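Local coordinates for protein paenibacillus xanthan lyase (Paenibacillus, PDB 6F2P) that probably removes the terminal mannose from xanthan side chains by eliminative cleavage, as a multidomain, calcium-binding polysaccharide lyase of family 8, at residues V569-W580 with L594-D605. Residues are numbered along the deposited sequence; the frame is centred on the assembly and turned at random.
Sequences VKGLREARSGSW and LHTRNFMTLWFD
Lys-570 lays its CB over one face of the Trp-603 indole, 3.7 Å from the centroid of the six-membered ring and 14° off the normal, a CH-pi contact, while Leu-572 CB meets the same ring at its edge. Trp-603 CG lies between its backbone N and carbonyl carbon (chi1 73°), which swings the indole across to the partner strand; Arg-434 adds a cation-pi contact. Beyond CG the lysine chain runs extended past the indole, bringing NZ to Asp-605 OD2 at 3.0 Å, a salt bridge on the anti lone pair of that oxygen; OD1 is held by Gly-607 N. The Arg-573 guanidinium carries the Met-600 methyl over one face, CE lying 3.5 Å from NH2, and its NH1 is bound by the carbonyls of Gly-521 and Asn-523.

These pairs illustrate how an antiparallel ladder sorts side chains by alternation. Strands 566-578 and 595-607 are neighbours inside a five-stranded sheet of the family 8 super-sandwich domain, joined by a long loop and flanked by strands 508-516 and 539-543. Hydrogen-bonded pairs from Lys-570/Trp-603 to Gly-578/His-595 send Trp-603, Thr-601 and Phe-599 to one face; Met-600, Asn-598 and Leu-602 take the other.

On the tryptophan face, Arg-576 reaches back along its own strand to make a salt bridge to Glu-574 OE1 on its syn side (NH1 to OE1 2.9 Å); the oxygen lies in the guanidinium plane, though NH1 sits somewhat out of the carboxylate plane. A water donates to that carboxylate oxygen and also bonds Thr-601 OG1, bridging the strands. The Arg-576 CD methylene touches Phe-599 CD1, guanidinium and ring planes 82° apart, as NE bonds Thr-429 O. Farther along, Trp-580 and His-595 meet obliquely, both also contacting His-425, whose ring stacks on His-595.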
# COMPACT_ATOMS: atom_id res chain seq x y z
N VAL A 569 -13.64 19.51 22.52
CA VAL A 569 -13.49 19.92 21.12
C VAL A 569 -13.49 21.45 20.96
O VAL A 569 -14.48 22.11 21.27
CB VAL A 569 -14.64 19.37 20.25
CG1 VAL A 569 -14.37 19.64 18.78
CG2 VAL A 569 -14.85 17.89 20.52
N LYS A 570 -12.38 22.00 20.47
CA LYS A 570 -12.32 23.43 20.14
C LYS A 570 -13.02 23.72 18.81
O LYS A 570 -12.94 22.93 17.88
CB LYS A 570 -10.87 23.92 20.10
CG LYS A 570 -10.16 23.79 21.43
CD LYS A 570 -8.80 24.45 21.41
CE LYS A 570 -8.18 24.46 22.80
NZ LYS A 570 -6.95 25.29 22.85
N GLY A 571 -13.70 24.86 18.75
CA GLY A 571 -14.46 25.22 17.57
C GLY A 571 -14.21 26.66 17.15
O GLY A 571 -13.97 27.53 17.98
N LEU A 572 -14.28 26.91 15.84
CA LEU A 572 -14.06 28.24 15.31
C LEU A 572 -14.83 28.43 14.01
O LEU A 572 -14.61 27.71 13.04
CB LEU A 572 -12.57 28.47 15.06
CG LEU A 572 -12.20 29.78 14.35
CD1 LEU A 572 -12.65 31.01 15.15
CD2 LEU A 572 -10.71 29.86 14.08
N ARG A 573 -15.74 29.41 14.00
CA ARG A 573 -16.42 29.81 12.78
C ARG A 573 -15.89 31.20 12.36
O ARG A 573 -16.14 32.19 13.03
CB ARG A 573 -17.93 29.85 13.01
CG ARG A 573 -18.72 30.17 11.76
CD ARG A 573 -20.15 30.53 12.10
NE ARG A 573 -20.82 29.47 12.83
CZ ARG A 573 -21.66 28.60 12.29
NH1 ARG A 573 -21.94 28.67 10.99
NH2 ARG A 573 -22.23 27.66 13.04
N GLU A 574 -15.13 31.26 11.26
CA GLU A 574 -14.52 32.52 10.87
C GLU A 574 -14.51 32.70 9.37
O GLU A 574 -14.68 31.73 8.62
CB GLU A 574 -13.09 32.62 11.41
CG GLU A 574 -12.17 31.56 10.86
CD GLU A 574 -10.73 31.80 11.23
OE1 GLU A 574 -9.84 31.07 10.74
OE2 GLU A 574 -10.47 32.74 12.01
N ALA A 575 -14.33 33.95 8.94
CA ALA A 575 -14.12 34.27 7.53
C ALA A 575 -12.62 34.34 7.30
O ALA A 575 -11.87 34.87 8.12
CB ALA A 575 -14.77 35.59 7.17
N ARG A 576 -12.17 33.79 6.18
CA ARG A 576 -10.74 33.80 5.91
C ARG A 576 -10.43 34.41 4.56
O ARG A 576 -11.18 34.24 3.60
CB ARG A 576 -10.16 32.40 6.04
CG ARG A 576 -10.19 31.90 7.47
CD ARG A 576 -9.54 30.56 7.59
NE ARG A 576 -8.14 30.59 7.18
CZ ARG A 576 -7.12 30.79 8.01
NH1 ARG A 576 -7.35 31.00 9.30
NH2 ARG A 576 -5.87 30.78 7.54
N SER A 577 -9.32 35.16 4.51
CA SER A 577 -8.88 35.75 3.25
C SER A 577 -7.48 35.29 2.92
O SER A 577 -6.68 34.98 3.81
CB SER A 577 -8.95 37.27 3.29
OG SER A 577 -10.29 37.72 3.20
N GLY A 578 -7.21 35.24 1.63
CA GLY A 578 -5.89 34.88 1.14
C GLY A 578 -5.97 34.86 -0.37
O GLY A 578 -7.05 35.02 -0.95
N SER A 579 -4.82 34.67 -1.00
CA SER A 579 -4.78 34.54 -2.45
C SER A 579 -3.95 33.32 -2.83
O SER A 579 -3.17 32.80 -2.02
CB SER A 579 -4.19 35.81 -3.09
OG SER A 579 -2.80 35.89 -2.88
N TRP A 580 -4.11 32.89 -4.07
CA TRP A 580 -3.38 31.72 -4.58
C TRP A 580 -1.87 31.90 -4.60
O TRP A 580 -1.13 30.92 -4.66
CB TRP A 580 -3.90 31.37 -5.97
CG TRP A 580 -5.24 30.77 -5.89
CD1 TRP A 580 -6.43 31.43 -5.95
CD2 TRP A 580 -5.54 29.39 -5.70
NE1 TRP A 580 -7.47 30.53 -5.82
CE2 TRP A 580 -6.94 29.28 -5.66
CE3 TRP A 580 -4.77 28.23 -5.56
CZ2 TRP A 580 -7.58 28.05 -5.50
CZ3 TRP A 580 -5.40 27.03 -5.40
CH2 TRP A 580 -6.79 26.94 -5.37
N LEU A 594 -7.36 38.62 -4.11
CA LEU A 594 -7.79 38.19 -2.78
C LEU A 594 -9.17 37.55 -2.84
O LEU A 594 -10.01 37.93 -3.66
CB LEU A 594 -7.82 39.40 -1.86
CG LEU A 594 -7.78 39.16 -0.36
CD1 LEU A 594 -6.34 38.93 0.09
CD2 LEU A 594 -8.43 40.33 0.37
N HIS A 595 -9.39 36.57 -1.96
CA HIS A 595 -10.66 35.86 -1.87
C HIS A 595 -11.01 35.66 -0.41
O HIS A 595 -10.12 35.47 0.43
CB HIS A 595 -10.55 34.49 -2.53
CG HIS A 595 -10.17 34.54 -3.97
ND1 HIS A 595 -11.04 34.93 -4.96
CD2 HIS A 595 -9.00 34.24 -4.58
CE1 HIS A 595 -10.42 34.88 -6.13
NE2 HIS A 595 -9.18 34.47 -5.92
N THR A 596 -12.31 35.68 -0.11
CA THR A 596 -12.74 35.48 1.26
C THR A 596 -13.77 34.37 1.35
O THR A 596 -14.82 34.43 0.70
CB THR A 596 -13.30 36.77 1.89
OG1 THR A 596 -12.31 37.80 1.85
CG2 THR A 596 -13.67 36.51 3.34
N ARG A 597 -13.45 33.36 2.15
CA ARG A 597 -14.34 32.22 2.33
C ARG A 597 -14.55 31.91 3.81
O ARG A 597 -13.71 32.24 4.65
CB ARG A 597 -13.79 31.00 1.60
CG ARG A 597 -13.79 31.16 0.10
CD ARG A 597 -15.21 31.37 -0.37
NE ARG A 597 -15.32 31.37 -1.82
CZ ARG A 597 -15.40 32.47 -2.57
NH1 ARG A 597 -15.38 33.67 -1.99
NH2 ARG A 597 -15.50 32.36 -3.89
N ASN A 598 -15.68 31.28 4.13
CA ASN A 598 -16.05 30.97 5.51
C ASN A 598 -15.80 29.52 5.89
O ASN A 598 -16.06 28.62 5.09
CB ASN A 598 -17.51 31.33 5.77
CG ASN A 598 -17.82 32.77 5.41
OD1 ASN A 598 -17.09 33.69 5.80
ND2 ASN A 598 -18.90 32.97 4.64
N PHE A 599 -15.31 29.29 7.10
CA PHE A 599 -14.94 27.95 7.54
C PHE A 599 -15.41 27.60 8.95
O PHE A 599 -15.43 28.45 9.84
CB PHE A 599 -13.42 27.77 7.48
CG PHE A 599 -12.86 27.72 6.09
CD1 PHE A 599 -12.54 28.89 5.41
CD2 PHE A 599 -12.63 26.50 5.46
CE1 PHE A 599 -12.01 28.85 4.12
CE2 PHE A 599 -12.10 26.45 4.17
CZ PHE A 599 -11.79 27.62 3.50
N MET A 600 -15.79 26.34 9.13
CA MET A 600 -16.05 25.77 10.45
C MET A 600 -14.94 24.79 10.78
O MET A 600 -14.79 23.76 10.13
CB MET A 600 -17.38 25.04 10.48
CG MET A 600 -17.59 24.24 11.76
SD MET A 600 -17.56 25.29 13.24
CE MET A 600 -19.04 26.26 12.95
N THR A 601 -14.15 25.12 11.80
CA THR A 601 -13.01 24.30 12.17
C THR A 601 -13.22 23.65 13.54
O THR A 601 -13.48 24.34 14.53
CB THR A 601 -11.75 25.16 12.22
OG1 THR A 601 -11.70 25.98 11.05
CG2 THR A 601 -10.50 24.30 12.27
N LEU A 602 -13.12 22.32 13.59
CA LEU A 602 -13.24 21.58 14.85
C LEU A 602 -11.95 20.80 15.08
O LEU A 602 -11.44 20.17 14.15
CB LEU A 602 -14.43 20.62 14.78
CG LEU A 602 -15.79 21.19 14.35
CD1 LEU A 602 -16.81 20.09 14.20
CD2 LEU A 602 -16.29 22.23 15.33
N TRP A 603 -11.42 20.83 16.30
CA TRP A 603 -10.19 20.08 16.58
C TRP A 603 -9.95 19.69 18.05
O TRP A 603 -10.64 20.13 18.95
CB TRP A 603 -8.97 20.79 16.00
CG TRP A 603 -8.53 22.04 16.74
CD1 TRP A 603 -7.46 22.15 17.58
CD2 TRP A 603 -9.12 23.34 16.66
NE1 TRP A 603 -7.36 23.44 18.04
CE2 TRP A 603 -8.37 24.19 17.50
CE3 TRP A 603 -10.22 23.88 15.98
CZ2 TRP A 603 -8.68 25.54 17.66
CZ3 TRP A 603 -10.53 25.22 16.15
CH2 TRP A 603 -9.75 26.03 16.98
N PHE A 604 -8.95 18.83 18.25
CA PHE A 604 -8.51 18.44 19.58
C PHE A 604 -7.20 19.13 19.90
O PHE A 604 -6.33 19.29 19.03
CB PHE A 604 -8.27 16.93 19.66
CG PHE A 604 -9.48 16.09 19.36
CD1 PHE A 604 -10.61 16.16 20.15
CD2 PHE A 604 -9.46 15.19 18.30
CE1 PHE A 604 -11.72 15.37 19.87
CE2 PHE A 604 -10.56 14.38 18.03
CZ PHE A 604 -11.69 14.48 18.81
N ASP A 605 -7.03 19.50 21.16
CA ASP A 605 -5.76 20.04 21.62
C ASP A 605 -5.16 19.09 22.63
O ASP A 605 -5.65 18.99 23.75
CB ASP A 605 -5.96 21.42 22.24
CG ASP A 605 -4.64 22.11 22.60
OD1 ASP A 605 -3.61 21.43 22.84
OD2 ASP A 605 -4.65 23.36 22.66
O HOH W 1 -9.95 28.13 10.47